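Local structure of hydrolase, alpha/beta hydrolase FOLD family (Staphylococcus aureus, 2XMZ) at residues A[23-28]-A[150-155]; A[56-61]-A[66-71]; A[139-144]-A[187-192]; A[156-161]-A[174-179]. The protein catalyses, as MenH of menaquinone biosynthesis, the formation of 2-succinyl-6-hydroxy-2,4-cyclohexadiene-1-carboxylate, a lyase reaction carried out on an alpha/beta hydrolase fold. All coordinates share one frame; numbering follows the deposited sequence. Where two conformers were deposited one is given.

Contact 1 (A[23-28]-A[150-155]); sequences HGFLSD and NDWEKL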
loop_
_atom_site.group_PDB
_atom_site.type_symbol
_atom_site.label_atom_id
_atom_site.label_comp_id
_atom_site.label_asym_id
_atom_site.label_seq_id
_atom_site.Cartn_x
_atom_site.Cartn_y
_atom_site.Cartn_z
ATOM N N HIS A 23 0.474 -4.075 0.663
ATOM C CA HIS A 23 1.284 -3.594 1.779
ATOM C C HIS A 23 2.208 -2.456 1.321
ATOM O O HIS A 23 2.196 -2.064 0.152
ATOM C CB HIS A 23 2.151 -4.751 2.293
ATOM C CG HIS A 23 3.030 -5.325 1.220
ATOM N ND1 HIS A 23 4.275 -4.813 0.935
ATOM C CD2 HIS A 23 2.811 -6.311 0.318
ATOM C CE1 HIS A 23 4.794 -5.470 -0.088
ATOM N NE2 HIS A 23 3.924 -6.384 -0.484
ATOM N N GLY A 24 3.042 -1.968 2.240
ATOM C CA GLY A 24 3.985 -0.891 1.955
ATOM C C GLY A 24 5.421 -1.402 1.793
ATOM O O GLY A 24 5.687 -2.604 1.935
ATOM N N PHE A 25 6.322 -0.478 1.497
ATOM C CA PHE A 25 7.735 -0.747 1.305
ATOM C C PHE A 25 8.372 -1.362 2.549
ATOM O O PHE A 25 8.025 -0.993 3.686
ATOM C CB PHE A 25 8.462 0.542 0.917
ATOM C CG PHE A 25 9.935 0.343 0.693
ATOM C CD1 PHE A 25 10.379 -0.412 -0.393
ATOM C CD2 PHE A 25 10.866 0.895 1.557
ATOM C CE1 PHE A 25 11.721 -0.613 -0.616
ATOM C CE2 PHE A 25 12.236 0.707 1.348
ATOM C CZ PHE A 25 12.671 -0.052 0.256
ATOM N N LEU A 26 9.295 -2.294 2.347
ATOM C CA LEU A 26 10.062 -2.898 3.447
ATOM C C LEU A 26 9.157 -3.681 4.390
ATOM O O LEU A 26 9.373 -3.724 5.608
ATOM C CB LEU A 26 10.816 -1.834 4.257
ATOM C CG LEU A 26 12.331 -1.597 4.253
ATOM C CD1 LEU A 26 12.714 -0.816 5.518
ATOM C CD2 LEU A 26 13.174 -2.847 4.151
ATOM N N SER A 27 8.131 -4.295 3.830
ATOM C CA SER A 27 7.124 -4.963 4.627
ATOM C C SER A 27 6.510 -5.962 3.694
ATOM O O SER A 27 7.018 -6.165 2.595
ATOM C CB SER A 27 6.078 -3.948 5.111
ATOM O OG SER A 27 4.993 -4.581 5.779
ATOM N N ASP A 28 5.448 -6.630 4.132
ATOM C CA ASP A 28 4.744 -7.528 3.255
ATOM C C ASP A 28 3.350 -7.737 3.824
ATOM O O ASP A 28 2.920 -7.030 4.762
ATOM C CB ASP A 28 5.517 -8.861 3.035
ATOM C CG ASP A 28 5.900 -9.556 4.323
ATOM O OD1 ASP A 28 7.107 -9.834 4.527
ATOM O OD2 ASP A 28 5.018 -9.859 5.144
ATOM N N ASN A 150 17.835 0.209 10.644
ATOM C CA ASN A 150 18.213 1.088 11.745
ATOM C C ASN A 150 18.010 2.571 11.394
ATOM O O ASN A 150 17.413 3.328 12.176
ATOM C CB ASN A 150 19.644 0.789 12.207
ATOM C CG ASN A 150 19.757 -0.554 12.913
ATOM O OD1 ASN A 150 18.753 -1.153 13.313
ATOM N ND2 ASN A 150 20.981 -1.027 13.079
ATOM N N ASP A 151 18.464 2.963 10.199
ATOM C CA ASP A 151 18.296 4.330 9.706
ATOM C C ASP A 151 16.828 4.618 9.330
ATOM O O ASP A 151 16.318 5.695 9.625
ATOM C CB ASP A 151 19.216 4.597 8.506
ATOM C CG ASP A 151 20.685 4.718 8.891
ATOM O OD1 ASP A 151 21.052 4.530 10.079
ATOM O OD2 ASP A 151 21.492 5.016 7.983
ATOM N N TRP A 152 16.164 3.646 8.695
ATOM C CA TRP A 152 14.765 3.770 8.276
ATOM C C TRP A 152 13.858 4.049 9.467
ATOM O O TRP A 152 12.991 4.934 9.395
ATOM C CB TRP A 152 14.310 2.500 7.570
ATOM C CG TRP A 152 13.059 2.625 6.754
ATOM C CD1 TRP A 152 11.837 2.090 7.042
ATOM C CD2 TRP A 152 12.920 3.285 5.488
ATOM N NE1 TRP A 152 10.942 2.374 6.031
ATOM C CE2 TRP A 152 11.579 3.115 5.070
ATOM C CE3 TRP A 152 13.798 4.002 4.666
ATOM C CZ2 TRP A 152 11.086 3.656 3.870
ATOM C CZ3 TRP A 152 13.304 4.541 3.466
ATOM C CH2 TRP A 152 11.964 4.358 3.083
ATOM N N GLU A 153 14.070 3.301 10.552
ATOM C CA GLU A 153 13.381 3.503 11.837
ATOM C C GLU A 153 13.432 4.942 12.360
ATOM O O GLU A 153 12.547 5.355 13.095
ATOM C CB GLU A 153 14.002 2.617 12.922
ATOM C CG GLU A 153 13.609 1.147 12.882
ATOM C CD GLU A 153 14.147 0.352 14.070
ATOM O OE1 GLU A 153 14.756 0.947 14.987
ATOM O OE2 GLU A 153 13.944 -0.878 14.099
ATOM N N LYS A 154 14.490 5.681 12.023
ATOM C CA LYS A 154 14.700 7.043 12.563
ATOM C C LYS A 154 14.156 8.160 11.676
ATOM O O LYS A 154 14.304 9.332 12.017
ATOM C CB LYS A 154 16.185 7.305 12.825
ATOM C CG LYS A 154 16.810 6.390 13.835
ATOM C CD LYS A 154 18.263 6.783 14.095
ATOM C CE LYS A 154 19.067 5.557 14.453
ATOM N NZ LYS A 154 18.905 5.162 15.878
ATOM N N LEU A 155 13.549 7.808 10.542
ATOM C CA LEU A 155 12.966 8.817 9.649
ATOM C C LEU A 155 11.812 9.542 10.342
ATOM O O LEU A 155 11.039 8.910 11.061
ATOM C CB LEU A 155 12.509 8.208 8.319
ATOM C CG LEU A 155 13.572 7.797 7.291
ATOM C CD1 LEU A 155 12.903 7.049 6.153
ATOM C CD2 LEU A 155 14.331 9.001 6.757
HETATM O O HOH W 1 8.390 1.635 5.182
#
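Phe25 and Leu26 both meet the same face of the Trp152 indole, one at each of its two rings. Methyl CD1 of Leu26 sits over the five-membered ring in a CH-pi contact, 3.6 Å from its centroid and 20° off the normal, with Trp152 CD1 the closest atom to Leu26 CD1 at 3.4 Å. Phe25 takes the six-membered ring in an offset edge-to-face pair: its CD2/CE2 edge is turned to the indole, the planes are 65° apart, and CD2 of Phe25 comes within 3.6 Å of CZ2 of Trp152. The indole N-H is used as well. Trp152 NE1 donates to water 1 at 2.8 Å, a water lying in the ring plane, and the same water donates to Phe25 O at 3.0 Å, joining the loop backbone to the indole edge. CG of Trp152 lies anti to its own backbone N (chi1 -163°), which carries the ring away from its helix toward the loop. Behind the indole, Leu155 CD1 packs on the opposite face, brought round by the type I turn from Trp152 to Leu155. On the loop side, Leu26 N donates a hydrogen bond to NE2 of His53, and His23 ND1 donates to Gly24 O at 2.8 Å. The 23-28 loop follows strand 17-22 of the central sheet, whereas Trp152 belongs to helix 145-152 of the helical cap inserted above it; Met184 and Leu188 of helix 181-191 and Arg176 of helix 166-177 pack beside them.

Contact 2 (A[56-61]-A[66-71]); sequences DQSSMD and FDYITT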
loop_
_atom_site.group_PDB
_atom_site.type_symbol
_atom_site.label_atom_id
_atom_site.label_comp_id
_atom_site.label_asym_id
_atom_site.label_seq_id
_atom_site.Cartn_x
_atom_site.Cartn_y
_atom_site.Cartn_z
ATOM N N ASP A 56 7.116 -12.817 -2.458
ATOM C CA ASP A 56 7.174 -12.581 -3.889
ATOM C C ASP A 56 8.360 -13.286 -4.529
ATOM O O ASP A 56 9.451 -13.351 -3.951
ATOM C CB ASP A 56 7.262 -11.086 -4.199
ATOM C CG ASP A 56 7.583 -10.830 -5.651
ATOM O OD1 ASP A 56 6.636 -10.887 -6.478
ATOM O OD2 ASP A 56 8.789 -10.639 -5.961
ATOM N N GLN A 57 8.137 -13.817 -5.727
ATOM C CA GLN A 57 9.202 -14.440 -6.487
ATOM C C GLN A 57 9.345 -13.879 -7.910
ATOM O O GLN A 57 9.701 -14.601 -8.833
ATOM C CB GLN A 57 9.064 -15.984 -6.499
ATOM C CG GLN A 57 9.160 -16.676 -5.126
ATOM C CD GLN A 57 8.687 -18.130 -5.141
ATOM O OE1 GLN A 57 7.693 -18.474 -5.788
ATOM N NE2 GLN A 57 9.388 -18.982 -4.410
ATOM N N SER A 58 9.052 -12.598 -8.068
ATOM C CA SER A 58 9.343 -11.865 -9.296
ATOM C C SER A 58 10.846 -11.974 -9.670
ATOM O O SER A 58 11.731 -11.868 -8.800
ATOM C CB SER A 58 8.932 -10.410 -9.142
ATOM O OG SER A 58 7.513 -10.281 -9.006
ATOM N N SER A 59 11.119 -12.210 -10.952
ATOM C CA SER A 59 12.487 -12.376 -11.427
ATOM C C SER A 59 13.290 -11.101 -11.224
ATOM O O SER A 59 12.841 -10.026 -11.613
ATOM C CB SER A 59 12.537 -12.720 -12.908
ATOM O OG SER A 59 13.902 -12.646 -13.348
ATOM N N MET A 60 14.500 -11.242 -10.673
ATOM C CA MET A 60 15.432 -10.124 -10.558
ATOM C C MET A 60 15.805 -9.549 -11.911
ATOM O O MET A 60 16.379 -8.466 -11.982
ATOM C CB MET A 60 16.735 -10.542 -9.872
ATOM C CG MET A 60 16.626 -10.929 -8.410
ATOM S SD MET A 60 15.627 -9.723 -7.556
ATOM C CE MET A 60 16.746 -8.335 -7.457
ATOM N N ASP A 61 15.499 -10.286 -12.974
ATOM C CA ASP A 61 15.952 -9.924 -14.303
ATOM C C ASP A 61 14.815 -9.344 -15.159
ATOM O O ASP A 61 14.941 -9.167 -16.361
ATOM C CB ASP A 61 16.706 -11.102 -14.950
ATOM C CG ASP A 61 17.948 -11.518 -14.136
ATOM O OD1 ASP A 61 18.626 -10.635 -13.546
ATOM O OD2 ASP A 61 18.271 -12.725 -14.083
ATOM N N PHE A 66 5.551 -0.124 -13.045
ATOM C CA PHE A 66 4.120 -0.187 -12.812
ATOM C C PHE A 66 3.320 -1.065 -13.786
ATOM O O PHE A 66 2.315 -1.653 -13.397
ATOM C CB PHE A 66 3.525 1.218 -12.646
ATOM C CG PHE A 66 3.757 1.779 -11.272
ATOM C CD1 PHE A 66 2.813 1.578 -10.267
ATOM C CD2 PHE A 66 4.969 2.425 -10.961
ATOM C CE1 PHE A 66 3.047 2.054 -8.958
ATOM C CE2 PHE A 66 5.224 2.883 -9.675
ATOM C CZ PHE A 66 4.254 2.729 -8.674
ATOM N N ASP A 67 3.782 -1.176 -15.027
ATOM C CA ASP A 67 3.063 -1.989 -15.989
ATOM C C ASP A 67 3.260 -3.468 -15.675
ATOM O O ASP A 67 2.322 -4.254 -15.782
ATOM C CB ASP A 67 3.509 -1.726 -17.426
ATOM C CG ASP A 67 2.730 -2.570 -18.435
ATOM O OD1 ASP A 67 3.323 -3.441 -19.100
ATOM O OD2 ASP A 67 1.506 -2.385 -18.545
ATOM N N TYR A 68 4.474 -3.824 -15.271
ATOM C CA TYR A 68 4.760 -5.158 -14.725
ATOM C C TYR A 68 3.865 -5.494 -13.530
ATOM O O TYR A 68 3.265 -6.567 -13.472
ATOM C CB TYR A 68 6.234 -5.287 -14.317
ATOM C CG TYR A 68 6.569 -6.645 -13.723
ATOM C CD1 TYR A 68 6.963 -7.717 -14.547
ATOM C CD2 TYR A 68 6.495 -6.858 -12.343
ATOM C CE1 TYR A 68 7.261 -8.982 -14.007
ATOM C CE2 TYR A 68 6.797 -8.108 -11.787
ATOM C CZ TYR A 68 7.171 -9.160 -12.623
ATOM O OH TYR A 68 7.461 -10.375 -12.062
ATOM N N ILE A 69 3.795 -4.591 -12.571
ATOM C CA ILE A 69 2.952 -4.802 -11.384
ATOM C C ILE A 69 1.467 -4.886 -11.765
ATOM O O ILE A 69 0.731 -5.718 -11.222
ATOM C CB ILE A 69 3.175 -3.719 -10.326
ATOM C CG1 ILE A 69 4.594 -3.819 -9.777
ATOM C CG2 ILE A 69 2.148 -3.841 -9.163
ATOM C CD1 ILE A 69 5.126 -2.503 -9.319
ATOM N N THR A 70 1.039 -4.052 -12.705
ATOM C CA THR A 70 -0.346 -4.117 -13.216
ATOM C C THR A 70 -0.661 -5.479 -13.804
ATOM O O THR A 70 -1.726 -6.037 -13.522
ATOM C CB THR A 70 -0.584 -3.021 -14.244
ATOM O OG1 THR A 70 -0.446 -1.783 -13.565
ATOM C CG2 THR A 70 -2.016 -3.111 -14.889
ATOM N N THR A 71 0.256 -6.013 -14.620
ATOM C CA THR A 71 0.077 -7.351 -15.171
ATOM C C THR A 71 -0.013 -8.401 -14.082
ATOM O O THR A 71 -0.859 -9.286 -14.118
ATOM C CB THR A 71 1.201 -7.715 -16.149
ATOM O OG1 THR A 71 1.100 -6.857 -17.285
ATOM C CG2 THR A 71 1.086 -9.180 -16.610
HETATM O O HOH W 2 8.851 -12.306 -12.863
#
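Ser58 and Tyr68 meet through their hydroxyls where an Asx turn, in the long loop after strand 44-48 of the alpha/beta hydrolase fold, passes the first turns of helix 66-77. CB of Tyr68 carries CG anti to the backbone N (chi1 179°), which lays the ring out from the helix and brings its OH to Ser58. The ring carbons approach Ser58 along one edge: OG of Ser58 lies near the ring plane, 3.6 Å from CE2 of Tyr68. Beyond CZ, the phenolic OH reaches the loop itself. It stands 3.1 Å from Ser58 OG, a hydrogen bond whose proton has another acceptor within reach, and 3.3 Å from CB of Ser58. Water 2 is a second close partner, at an unusually short 2.5 Å from Tyr68 OH, and it accepts from Ser59 N, linking the phenol to the loop backbone one residue further on.

Ser58 is itself held by Asp56. Ser58 OG donates to the syn lone pair of Asp56 OD1 at 2.7 Å, while Ser58 N donates to OD2 from above the carboxylate plane, closing the Asx turn. Both carboxylate oxygens are thus engaged by one residue, which fixes the serine hydroxyl facing the phenol. Asp56 OD2 also accepts from Gly52 N, and Trp64 packs against both Ser58 and the Tyr68 ring. This is a surface contact between neighbours in sequence, tying the loop to the helix that follows it. Further along, an ST turn continues the loop, with Asp61 N donating to Ser59 OG at 2.9 Å and an angle of 158°.

Contact 3 (A[139-144]-A[187-192]); sequences VLDIAG and ALRDYG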
loop_
_atom_site.group_PDB
_atom_site.type_symbol
_atom_site.label_atom_id
_atom_site.label_comp_id
_atom_site.label_asym_id
_atom_site.label_seq_id
_atom_site.Cartn_x
_atom_site.Cartn_y
_atom_site.Cartn_z
ATOM N N VAL A 139 22.802 1.855 -0.837
ATOM C CA VAL A 139 23.059 1.549 0.580
ATOM C C VAL A 139 22.600 0.122 0.927
ATOM O O VAL A 139 23.254 -0.586 1.690
ATOM C CB VAL A 139 22.355 2.558 1.525
ATOM C CG1 VAL A 139 22.536 2.145 2.988
ATOM C CG2 VAL A 139 22.894 3.983 1.311
ATOM N N LEU A 140 21.470 -0.289 0.356
ATOM C CA LEU A 140 20.942 -1.632 0.586
ATOM C C LEU A 140 21.845 -2.709 -0.024
ATOM O O LEU A 140 22.290 -3.598 0.689
ATOM C CB LEU A 140 19.500 -1.747 0.072
ATOM C CG LEU A 140 18.425 -1.172 1.013
ATOM C CD1 LEU A 140 17.140 -0.768 0.239
ATOM C CD2 LEU A 140 18.102 -2.196 2.108
ATOM N N ASP A 141 22.115 -2.617 -1.330
ATOM C CA ASP A 141 23.000 -3.552 -2.045
ATOM C C ASP A 141 24.363 -3.746 -1.365
ATOM O O ASP A 141 24.992 -4.806 -1.506
ATOM C CB ASP A 141 23.253 -3.052 -3.473
ATOM C CG ASP A 141 22.223 -3.544 -4.483
ATOM O OD1 ASP A 141 21.345 -4.377 -4.135
ATOM O OD2 ASP A 141 22.312 -3.084 -5.652
ATOM N N ILE A 142 24.811 -2.718 -0.645
ATOM C CA ILE A 142 26.163 -2.666 -0.065
ATOM C C ILE A 142 26.200 -2.908 1.456
ATOM O O ILE A 142 26.915 -3.800 1.916
ATOM C CB ILE A 142 26.896 -1.329 -0.435
ATOM C CG1 ILE A 142 27.097 -1.239 -1.958
ATOM C CG2 ILE A 142 28.244 -1.209 0.307
ATOM C CD1 ILE A 142 27.612 0.113 -2.466
ATOM N N ALA A 143 25.424 -2.135 2.223
ATOM C CA ALA A 143 25.484 -2.206 3.690
ATOM C C ALA A 143 24.522 -3.212 4.356
ATOM O O ALA A 143 24.664 -3.516 5.547
ATOM C CB ALA A 143 25.342 -0.806 4.309
ATOM N N GLY A 144 23.553 -3.720 3.599
ATOM C CA GLY A 144 22.671 -4.794 4.086
ATOM C C GLY A 144 21.374 -4.333 4.734
ATOM O O GLY A 144 21.123 -3.133 4.861
ATOM N N ALA A 187 13.221 -2.905 -5.849
ATOM C CA ALA A 187 11.909 -2.256 -5.676
ATOM C C ALA A 187 12.025 -0.733 -5.761
ATOM O O ALA A 187 11.252 -0.084 -6.482
ATOM C CB ALA A 187 11.242 -2.682 -4.345
ATOM N N LEU A 188 12.975 -0.164 -5.035
ATOM C CA LEU A 188 13.222 1.293 -5.102
ATOM C C LEU A 188 13.561 1.782 -6.507
ATOM O O LEU A 188 12.956 2.743 -6.991
ATOM C CB LEU A 188 14.319 1.719 -4.122
ATOM C CG LEU A 188 13.948 1.642 -2.632
ATOM C CD1 LEU A 188 15.184 1.879 -1.767
ATOM C CD2 LEU A 188 12.801 2.603 -2.268
ATOM N N ARG A 189 14.526 1.130 -7.161
ATOM C CA ARG A 189 14.930 1.562 -8.507
ATOM C C ARG A 189 13.818 1.420 -9.552
ATOM O O ARG A 189 13.701 2.267 -10.429
ATOM C CB ARG A 189 16.221 0.863 -8.976
ATOM C CG ARG A 189 17.404 0.972 -7.977
ATOM C CD ARG A 189 18.774 0.692 -8.588
ATOM N NE ARG A 189 19.693 0.041 -7.640
ATOM C CZ ARG A 189 20.676 0.638 -6.952
ATOM N NH1 ARG A 189 20.917 1.959 -7.040
ATOM N NH2 ARG A 189 21.424 -0.098 -6.143
ATOM N N ASP A 190 13.025 0.352 -9.475
ATOM C CA ASP A 190 12.006 0.057 -10.498
ATOM C C ASP A 190 10.645 0.683 -10.235
ATOM O O ASP A 190 9.973 1.071 -11.172
ATOM C CB ASP A 190 11.810 -1.450 -10.707
ATOM C CG ASP A 190 13.031 -2.119 -11.255
ATOM O OD1 ASP A 190 14.046 -1.424 -11.441
ATOM O OD2 ASP A 190 12.976 -3.333 -11.487
ATOM N N TYR A 191 10.214 0.761 -8.985
ATOM C CA TYR A 191 8.877 1.363 -8.741
ATOM C C TYR A 191 8.793 2.304 -7.550
ATOM O O TYR A 191 7.700 2.581 -7.016
ATOM C CB TYR A 191 7.735 0.342 -8.782
ATOM C CG TYR A 191 7.690 -0.721 -7.704
ATOM C CD1 TYR A 191 6.738 -0.642 -6.682
ATOM C CD2 TYR A 191 8.536 -1.827 -7.734
ATOM C CE1 TYR A 191 6.612 -1.625 -5.726
ATOM C CE2 TYR A 191 8.434 -2.846 -6.755
ATOM C CZ TYR A 191 7.461 -2.722 -5.746
ATOM O OH TYR A 191 7.285 -3.671 -4.760
ATOM N N GLY A 192 9.954 2.830 -7.174
ATOM C CA GLY A 192 10.016 3.915 -6.222
ATOM C C GLY A 192 9.219 5.092 -6.734
ATOM O O GLY A 192 8.928 5.208 -7.952
#
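Asp141 and Arg189 form a salt bridge, and Leu140 and Leu188 a methyl-to-methyl contact, between the end of helix 123-143 and the last part of helix 181-191. In the polar link, NH2 of Arg189 donates to OD2 of Asp141 at 3.2 Å, with a rather bent N-H...O angle of 142°. The carboxylate oxygen lies near the guanidinium plane, at its edge, but the nitrogen approaches from well above the carboxylate plane, 58° out of it. The two flat groups are inclined by 45°, and a single N-O pair carries the bridge instead of a two-pronged, coplanar pairing. Arg189 reaches across with a kink in its chain at chi3, and its side chain also lies against Ala137 and Lys138. Asp141 is exposed, so solvent probably weakens the attraction between the charges.

The apolar link lies on the buried side. CD1 of Leu140 touches CD1 of Leu188 at 3.9 Å, the two side chains crossing at about a right angle. Both belong to the cap of the alpha/beta hydrolase fold, the run of helices between strands 110-114 and 210-215, and there Leu140 also packs on Met184, Ile145 and Phe148, while Leu188 meets Phe25 from the loop after strand 17-22.

Backbone bonds continue the helices here. Ala143 N donates to Val139 O at 2.7 Å, and Gly144 N to Leu140 O at 3.2 Å. Gly144 then leaves helical geometry with positive phi and stands at the N-cap position of helix 145-152. Tyr191 N, on the other helix, donates to Ala187 O at 2.8 Å.

Contact 4 (A[156-161]-A[174-179]); sequences PLFQSQ and QQRLSQ
Phe158 and Arg176 mark the nearest approach of two backbones that remain well apart, with 13.3 Å between CA of Phe158 and CA of Arg176. Segment 156-161 winds as 3-10 turns, Gln161 N donating to Phe158 O at 2.9 Å; segment 174-179 is the last part of helix 166-177 and the turn after it. Long side chains bridge the gap. Arg176 is extended from CG to NE (chi2 179°) and comes head-on at the loop, placing NH2 over the centre of the Phe158 ring, 3.8 Å from CD1 of Phe158. The guanidinium points an edge at the ring, its plane inclined by 59°, in a cation-pi contact with CZ of Arg176 4.8 Å from the ring centroid. CB of Leu157 covers the opposite face of the ring.

Gln161 meets the same guanidinium, with amide and guanidinium planes only 17° apart and OE1 of Gln161 3.5 Å from NH2 of Arg176. Water 3 bridges the two: it donates to Gln161 OE1 at 2.7 Å and accepts from Arg176 NH1 at 2.7 Å, lying in the guanidinium plane. All three residues are buried, so ring, amide and water together probably offset the cost of enclosing the charge; the Glu153 side chain, which lies against Arg176, may contribute.

Leu157 also touches Asp218 and His245, members of a probable Ser-His-Asp triad with Ser91. Within the cap, the 156-161 turns lie in the connection between helix 145-152 and helix 166-177, and the Arg176 side chain reaches out from helix 166-177 against Val149 and Trp152 of helix 145-152.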
loop_
_atom_site.group_PDB
_atom_site.type_symbol
_atom_site.label_atom_id
_atom_site.label_comp_id
_atom_site.label_asym_id
_atom_site.label_seq_id
_atom_site.Cartn_x
_atom_site.Cartn_y
_atom_site.Cartn_z
ATOM N N PRO A 156 11.710 10.876 10.154
ATOM C CA PRO A 156 10.614 11.642 10.772
ATOM C C PRO A 156 9.231 11.064 10.439
ATOM O O PRO A 156 8.322 11.103 11.269
ATOM C CB PRO A 156 10.766 13.035 10.153
ATOM C CG PRO A 156 12.210 13.149 9.793
ATOM C CD PRO A 156 12.678 11.748 9.450
ATOM N N LEU A 157 9.095 10.518 9.232
ATOM C CA LEU A 157 7.861 9.893 8.799
ATOM C C LEU A 157 7.353 8.882 9.826
ATOM O O LEU A 157 6.143 8.731 10.001
ATOM C CB LEU A 157 8.072 9.196 7.451
ATOM C CG LEU A 157 6.846 8.652 6.713
ATOM C CD1 LEU A 157 5.807 9.750 6.525
ATOM C CD2 LEU A 157 7.281 8.060 5.372
ATOM N N PHE A 158 8.284 8.208 10.508
ATOM C CA PHE A 158 7.935 7.138 11.428
ATOM C C PHE A 158 8.045 7.483 12.906
ATOM O O PHE A 158 7.941 6.598 13.752
ATOM C CB PHE A 158 8.772 5.905 11.120
ATOM C CG PHE A 158 8.609 5.416 9.725
ATOM C CD1 PHE A 158 7.371 4.965 9.280
ATOM C CD2 PHE A 158 9.699 5.406 8.848
ATOM C CE1 PHE A 158 7.211 4.498 7.962
ATOM C CE2 PHE A 158 9.559 4.963 7.542
ATOM C CZ PHE A 158 8.303 4.502 7.097
ATOM N N GLN A 159 8.232 8.765 13.222
ATOM C CA GLN A 159 8.444 9.184 14.606
ATOM C C GLN A 159 7.342 8.682 15.552
ATOM O O GLN A 159 7.621 8.263 16.677
ATOM C CB GLN A 159 8.586 10.711 14.683
ATOM C CG GLN A 159 8.974 11.229 16.032
ATOM C CD GLN A 159 9.228 12.723 16.039
ATOM O OE1 GLN A 159 9.716 13.275 17.035
ATOM N NE2 GLN A 159 8.905 13.391 14.929
ATOM N N SER A 160 6.097 8.698 15.077
ATOM C CA SER A 160 4.953 8.272 15.881
ATOM C C SER A 160 5.054 6.797 16.305
ATOM O O SER A 160 4.473 6.408 17.312
ATOM C CB SER A 160 3.645 8.495 15.125
ATOM O OG SER A 160 3.557 7.575 14.049
ATOM N N GLN A 161 5.808 5.997 15.560
ATOM C CA GLN A 161 5.985 4.582 15.929
ATOM C C GLN A 161 6.790 4.375 17.209
ATOM O O GLN A 161 6.630 3.356 17.882
ATOM C CB GLN A 161 6.613 3.783 14.787
ATOM C CG GLN A 161 5.709 3.683 13.563
ATOM C CD GLN A 161 6.234 2.745 12.506
ATOM O OE1 GLN A 161 7.289 2.105 12.677
ATOM N NE2 GLN A 161 5.491 2.634 11.399
ATOM N N GLN A 174 11.032 -6.741 12.716
ATOM C CA GLN A 174 11.245 -8.084 12.206
ATOM C C GLN A 174 10.814 -8.199 10.751
ATOM O O GLN A 174 11.526 -8.812 9.941
ATOM C CB GLN A 174 10.516 -9.115 13.097
ATOM C CG GLN A 174 10.430 -10.534 12.539
ATOM C CD GLN A 174 9.356 -10.702 11.476
ATOM O OE1 GLN A 174 9.562 -11.393 10.475
ATOM N NE2 GLN A 174 8.206 -10.052 11.679
ATOM N N GLN A 175 9.656 -7.615 10.429
ATOM C CA GLN A 175 9.112 -7.631 9.081
ATOM C C GLN A 175 10.061 -6.927 8.111
ATOM O O GLN A 175 10.265 -7.392 6.982
ATOM C CB GLN A 175 7.730 -6.988 9.044
ATOM C CG GLN A 175 6.560 -7.929 9.405
ATOM C CD GLN A 175 5.271 -7.194 9.768
ATOM O OE1 GLN A 175 5.115 -5.998 9.487
ATOM N NE2 GLN A 175 4.339 -7.911 10.393
ATOM N N ARG A 176 10.648 -5.820 8.560
ATOM C CA ARG A 176 11.630 -5.084 7.760
ATOM C C ARG A 176 12.951 -5.886 7.586
ATOM O O ARG A 176 13.488 -6.000 6.474
ATOM C CB ARG A 176 11.907 -3.711 8.400
ATOM C CG ARG A 176 10.656 -2.780 8.485
ATOM C CD ARG A 176 11.027 -1.465 9.151
ATOM N NE ARG A 176 9.997 -0.433 9.016
ATOM C CZ ARG A 176 9.866 0.610 9.831
ATOM N NH1 ARG A 176 10.691 0.776 10.864
ATOM N NH2 ARG A 176 8.902 1.497 9.608
ATOM N N LEU A 177 13.453 -6.445 8.690
ATOM C CA LEU A 177 14.733 -7.180 8.705
ATOM C C LEU A 177 14.678 -8.450 7.871
ATOM O O LEU A 177 15.712 -8.958 7.403
ATOM C CB LEU A 177 15.153 -7.508 10.144
ATOM C CG LEU A 177 15.542 -6.322 11.053
ATOM C CD1 LEU A 177 15.875 -6.789 12.480
ATOM C CD2 LEU A 177 16.692 -5.536 10.468
ATOM N N SER A 178 13.472 -8.977 7.679
ATOM C CA SER A 178 13.329 -10.209 6.920
ATOM C C SER A 178 13.285 -9.937 5.421
ATOM O O SER A 178 13.361 -10.866 4.625
ATOM C CB SER A 178 12.078 -10.956 7.335
ATOM O OG SER A 178 10.959 -10.257 6.846
ATOM N N GLN A 179 13.183 -8.671 5.025
ATOM C CA GLN A 179 13.179 -8.358 3.600
ATOM C C GLN A 179 14.572 -8.543 3.039
ATOM O O GLN A 179 15.554 -8.353 3.738
ATOM C CB GLN A 179 12.672 -6.930 3.335
ATOM C CG GLN A 179 11.254 -6.655 3.842
ATOM C CD GLN A 179 10.245 -7.724 3.414
ATOM O OE1 GLN A 179 10.231 -8.147 2.254
ATOM N NE2 GLN A 179 9.389 -8.152 4.353
HETATM O O HOH W 3 9.863 2.978 12.283
#

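In the fold
From the N terminus, the chain leaves strand 17-22 through loop 23-28, whose partner 150-155 comes more than 120 residues later, so contact 1 closes a long loop from the sheet to the cap. Contact 2 nests inside it, joining a loop to helix 66-77 just after it. Contact 3 opens within that span at 139-144 and closes beyond it at 187-192, so contacts 1 and 3 cross; contact 4 is nested inside contact 3 and follows contact 1 in series. Contacts 1 and 4 adjoin, their centres 4 Å apart. Phe25 packs on Leu188 between contacts 1 and 3, and Ile69 on Tyr191 between contacts 2 and 3, tying cap helices to the core.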